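Local coordinates for metallopeptidase family protein (Thermus thermophilus, PDB 2EJQ), which is of unknown function but binds metal ions and is probably a zincin-like metallopeptidase, at residues E4-V7 and E8-R12; A87-W90 and E91-H95. The protein carries 1 engineered substitution. One frame throughout, in Å; residues are numbered along the deposited sequence.

Contact 1 (E4-V7 and E8-R12); sequences EAFV and ELVER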
loop_
_atom_site.group_PDB
_atom_site.type_symbol
_atom_site.label_atom_id
_atom_site.label_comp_id
_atom_site.label_asym_id
_atom_site.label_seq_id
_atom_site.Cartn_x
_atom_site.Cartn_y
_atom_site.Cartn_z
ATOM N N GLU A 4 3.219 14.142 8.451
ATOM C CA GLU A 4 3.550 14.947 7.278
ATOM C C GLU A 4 4.850 14.448 6.688
ATOM O O GLU A 4 4.983 14.282 5.476
ATOM C CB GLU A 4 3.710 16.425 7.658
ATOM C CG GLU A 4 2.463 17.099 8.242
ATOM C CD GLU A 4 2.054 16.552 9.615
ATOM O OE1 GLU A 4 2.942 16.230 10.436
ATOM O OE2 GLU A 4 0.835 16.462 9.880
ATOM N N ALA A 5 5.816 14.211 7.565
ATOM C CA ALA A 5 7.116 13.735 7.133
ATOM C C ALA A 5 7.017 12.330 6.543
ATOM O O ALA A 5 7.761 11.988 5.618
ATOM C CB ALA A 5 8.092 13.757 8.305
ATOM N N PHE A 6 6.105 11.525 7.086
ATOM C CA PHE A 6 5.897 10.162 6.613
ATOM C C PHE A 6 5.347 10.203 5.185
ATOM O O PHE A 6 5.832 9.492 4.307
ATOM C CB PHE A 6 4.911 9.420 7.524
ATOM C CG PHE A 6 4.688 7.981 7.135
ATOM C CD1 PHE A 6 5.676 7.022 7.354
ATOM C CD2 PHE A 6 3.496 7.586 6.529
ATOM C CE1 PHE A 6 5.487 5.695 6.973
ATOM C CE2 PHE A 6 3.299 6.258 6.144
ATOM C CZ PHE A 6 4.299 5.311 6.368
ATOM N N VAL A 7 4.334 11.040 4.968
ATOM C CA VAL A 7 3.713 11.187 3.655
ATOM C C VAL A 7 4.766 11.587 2.631
ATOM O O VAL A 7 4.822 11.035 1.532
ATOM C CB VAL A 7 2.617 12.266 3.667
ATOM C CG1 VAL A 7 2.149 12.548 2.243
ATOM C CG2 VAL A 7 1.439 11.812 4.538
ATOM N N GLU A 8 5.602 12.543 3.019
ATOM C CA GLU A 8 6.678 13.057 2.182
ATOM C C GLU A 8 7.713 11.975 1.844
ATOM O O GLU A 8 8.278 11.959 0.755
ATOM C CB GLU A 8 7.343 14.227 2.914
ATOM C CG GLU A 8 8.306 15.044 2.091
ATOM C CD GLU A 8 8.729 16.308 2.815
ATOM O OE1 GLU A 8 7.844 17.153 3.095
ATOM O OE2 GLU A 8 9.940 16.452 3.109
ATOM N N LEU A 9 7.973 11.079 2.789
ATOM C CA LEU A 9 8.936 10.009 2.562
ATOM C C LEU A 9 8.356 9.013 1.561
ATOM O O LEU A 9 9.056 8.540 0.658
ATOM C CB LEU A 9 9.242 9.285 3.875
ATOM C CG LEU A 9 10.110 8.030 3.786
ATOM C CD1 LEU A 9 11.466 8.372 3.161
ATOM C CD2 LEU A 9 10.278 7.437 5.178
ATOM N N VAL A 10 7.075 8.700 1.731
ATOM C CA VAL A 10 6.382 7.765 0.857
ATOM C C VAL A 10 6.406 8.244 -0.597
ATOM O O VAL A 10 6.712 7.479 -1.508
ATOM C CB VAL A 10 4.925 7.587 1.302
ATOM C CG1 VAL A 10 4.138 6.849 0.231
ATOM C CG2 VAL A 10 4.881 6.828 2.620
ATOM N N GLU A 11 6.091 9.514 -0.803
ATOM C CA GLU A 11 6.068 10.088 -2.138
ATOM C C GLU A 11 7.460 10.124 -2.771
ATOM O O GLU A 11 7.613 9.903 -3.982
ATOM C CB GLU A 11 5.514 11.508 -2.081
ATOM C CG GLU A 11 4.139 11.615 -1.438
ATOM C CD GLU A 11 3.608 13.042 -1.401
ATOM O OE1 GLU A 11 4.373 13.952 -1.019
ATOM O OE2 GLU A 11 2.424 13.255 -1.741
ATOM N N ARG A 12 8.467 10.416 -1.947
ATOM C CA ARG A 12 9.837 10.515 -2.424
ATOM C C ARG A 12 10.313 9.128 -2.881
ATOM O O ARG A 12 10.947 9.003 -3.931
ATOM C CB ARG A 12 10.725 11.105 -1.307
ATOM C CG ARG A 12 12.227 11.037 -1.542
ATOM C CD ARG A 12 13.016 11.120 -0.297
ATOM N NE ARG A 12 13.907 9.977 -0.152
ATOM C CZ ARG A 12 14.367 9.528 1.003
ATOM N NH1 ARG A 12 14.030 10.133 2.104
ATOM N NH2 ARG A 12 15.146 8.461 1.049
#

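Contact 2 (A87-W90 and E91-H95); sequences AEVW and ETMLH. Engineered in segment 91-95: Met93 (natural residue Leu).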
loop_
_atom_site.group_PDB
_atom_site.type_symbol
_atom_site.label_atom_id
_atom_site.label_comp_id
_atom_site.label_asym_id
_atom_site.label_seq_id
_atom_site.Cartn_x
_atom_site.Cartn_y
_atom_site.Cartn_z
ATOM N N ALA A 87 13.654 2.059 5.028
ATOM C CA ALA A 87 13.704 0.649 4.679
ATOM C C ALA A 87 12.327 0.008 4.791
ATOM O O ALA A 87 11.947 -0.792 3.940
ATOM C CB ALA A 87 14.687 -0.074 5.571
ATOM N N GLU A 88 11.580 0.363 5.835
ATOM C CA GLU A 88 10.247 -0.195 6.049
ATOM C C GLU A 88 9.203 0.269 5.010
ATOM O O GLU A 88 8.395 -0.526 4.551
ATOM C CB GLU A 88 9.769 0.138 7.464
ATOM C CG GLU A 88 10.646 -0.432 8.581
ATOM C CD GLU A 88 10.374 -1.904 8.861
ATOM O OE1 GLU A 88 9.312 -2.406 8.443
ATOM O OE2 GLU A 88 11.214 -2.557 9.519
ATOM N N VAL A 89 9.221 1.546 4.646
ATOM C CA VAL A 89 8.290 2.064 3.651
ATOM C C VAL A 89 8.616 1.450 2.274
ATOM O O VAL A 89 7.729 1.007 1.535
ATOM C CB VAL A 89 8.392 3.605 3.542
ATOM C CG1 VAL A 89 7.606 4.092 2.347
ATOM C CG2 VAL A 89 7.854 4.254 4.809
ATOM N N TRP A 90 9.901 1.438 1.942
ATOM C CA TRP A 90 10.369 0.882 0.684
ATOM C C TRP A 90 9.801 -0.515 0.481
ATOM O O TRP A 90 9.112 -0.795 -0.500
ATOM C CB TRP A 90 11.894 0.829 0.690
ATOM C CG TRP A 90 12.497 0.258 -0.556
ATOM C CD1 TRP A 90 13.082 -0.969 -0.697
ATOM C CD2 TRP A 90 12.664 0.928 -1.807
ATOM N NE1 TRP A 90 13.615 -1.100 -1.956
ATOM C CE2 TRP A 90 13.369 0.050 -2.660
ATOM C CE3 TRP A 90 12.284 2.187 -2.292
ATOM C CZ2 TRP A 90 13.711 0.395 -3.967
ATOM C CZ3 TRP A 90 12.624 2.528 -3.589
ATOM C CH2 TRP A 90 13.330 1.633 -4.413
ATOM N N GLU A 91 10.088 -1.382 1.437
ATOM C CA GLU A 91 9.648 -2.768 1.422
ATOM C C GLU A 91 8.126 -2.934 1.327
ATOM O O GLU A 91 7.623 -3.725 0.533
ATOM C CB GLU A 91 10.198 -3.459 2.677
ATOM C CG GLU A 91 9.916 -4.944 2.791
ATOM C CD GLU A 91 10.428 -5.730 1.589
ATOM O OE1 GLU A 91 11.579 -5.465 1.156
ATOM O OE2 GLU A 91 9.681 -6.608 1.083
ATOM N N THR A 92 7.390 -2.177 2.132
ATOM C CA THR A 92 5.926 -2.266 2.132
ATOM C C THR A 92 5.318 -1.838 0.787
ATOM O O THR A 92 4.451 -2.506 0.237
ATOM C CB THR A 92 5.345 -1.411 3.259
ATOM O OG1 THR A 92 5.866 -1.871 4.513
ATOM C CG2 THR A 92 3.830 -1.498 3.277
ATOM N N MET A 93 5.788 -0.729 0.243
ATOM C CA MET A 93 5.282 -0.271 -1.036
ATOM C C MET A 93 5.529 -1.233 -2.175
ATOM O O MET A 93 4.622 -1.585 -2.916
ATOM C CB MET A 93 5.920 1.058 -1.388
ATOM C CG MET A 93 5.008 2.219 -1.169
ATOM S SD MET A 93 5.875 3.752 -1.390
ATOM C CE MET A 93 7.544 3.209 -1.455
ATOM N N LEU A 94 6.780 -1.641 -2.311
ATOM C CA LEU A 94 7.167 -2.541 -3.379
ATOM C C LEU A 94 6.523 -3.908 -3.253
ATOM O O LEU A 94 6.307 -4.584 -4.251
ATOM C CB LEU A 94 8.688 -2.674 -3.431
ATOM C CG LEU A 94 9.371 -1.350 -3.746
ATOM C CD1 LEU A 94 10.869 -1.590 -3.859
ATOM C CD2 LEU A 94 8.829 -0.767 -5.036
ATOM N N HIS A 95 6.209 -4.318 -2.029
ATOM C CA HIS A 95 5.559 -5.601 -1.820
ATOM C C HIS A 95 4.121 -5.510 -2.344
ATOM O O HIS A 95 3.632 -6.431 -3.002
ATOM C CB HIS A 95 5.553 -5.976 -0.334
ATOM C CG HIS A 95 4.987 -7.335 -0.064
ATOM N ND1 HIS A 95 5.498 -8.480 -0.640
ATOM C CD2 HIS A 95 3.938 -7.732 0.696
ATOM C CE1 HIS A 95 4.785 -9.523 -0.247
ATOM N NE2 HIS A 95 3.833 -9.095 0.563
#

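Contact 1 (E4-V7 and E8-R12)
Val10 N donates to Phe6 O at 3.0 Å with an N-H...O angle of 162°, and Glu11 N reaches Val7 O at 3.1 Å in an equally straight bond. Just before them in the chain the same i to i+4 pattern joins Glu8 N to Glu4 O and, in a more bent bond, Leu9 N to Ala5 O. Leu9 N also makes a weak bond to Phe6 O.

Among the side chains, one methyl of Val10 carries the main contact. Its CG2 lies over a face of the Phe6 ring, 4.2 Å from the centroid and displaced toward the rim at CE2, a CH-pi contact. The ring gets there because CG of Phe6 is anti to its own N (chi1 -178°). Val7 and Glu11 run side by side in the same direction; Val7 CG1 meets the carboxylate end of Glu11, CD at 4.0 Å, and CG of Glu11 passes 3.1 Å from Val7 O.

Phe6 and Val10 face inward, between helix 85-105, where both touch Val89, and strand 27-31, where both, like Val7, touch Val30; Tyr72 and Phe75 of helix 72-78 meet the Phe6 ring, and Arg12 forms a salt bridge with Glu86.

Contact 2 (A87-W90 and E91-H95)
The early turns of helix 85-105, which carries the HExxH pattern beginning at His95, combine a Trp90-Leu94 side-chain contact with a carbonyl that accepts two bonds. CD1 of Leu94 sits over a face of the Trp90 indole, 3.5 Å from the centroid of the five-membered ring and 24° off its normal, in a CH-pi contact. It lies over CE2 and its neighbours NE1 and CZ2; the modelled separation of Leu94 CD1 and Trp90 CE2, 3.2 Å, is unusually short and its exact value doubtful. Leu94 sends its CG beside its own N (chi1 -63°), back toward the preceding turn, which brings this methyl across the indole.

Glu88 O accepts both Thr92 N, at 3.1 Å, and the hydroxyl Thr92 OG1, at 2.9 Å; the two donors arrive from opposite faces of the carbonyl plane. The hydroxyl thereby finds an acceptor within its own helix. Straighter bonds follow, Met93 N to Val89 O and Leu94 N to Trp90 O, both with N-H...O angles of 172°.

Beside them Val89 CG1 lies 3.9 Å from CE of Met93, an engineered residue, and the two side chains point the same way toward helix 3-16. A regular helix leading into HExxH is characteristic of zincin metallopeptidases, where the two histidines bind the catalytic zinc; here neither His95 nor His99 holds a metal, so that role remains an inference.

From the N terminus, contact 1 comes first, within helix 3-16, and is complete long before contact 2 begins in helix 85-105. They are in series, neither nested nor crossed, and since each joins adjoining turns of a single helix, neither closes a loop. Between them the chain forms the three-stranded mixed sheet and helix 72-78. The two helices meet directly: Phe6 CE1 packs 3.5 Å from Val89 CG2, Leu9 CD2 approaches the same methyl, and Val10 CG2 packs against Val89 CG1. Val89 provides most of the joint, with SD of the engineered Met93 packing against Val10 O, and so the N-terminal helix lies against the helix that carries the HExxH pattern. Phe75 of helix 72-78 packs on Val89 as well.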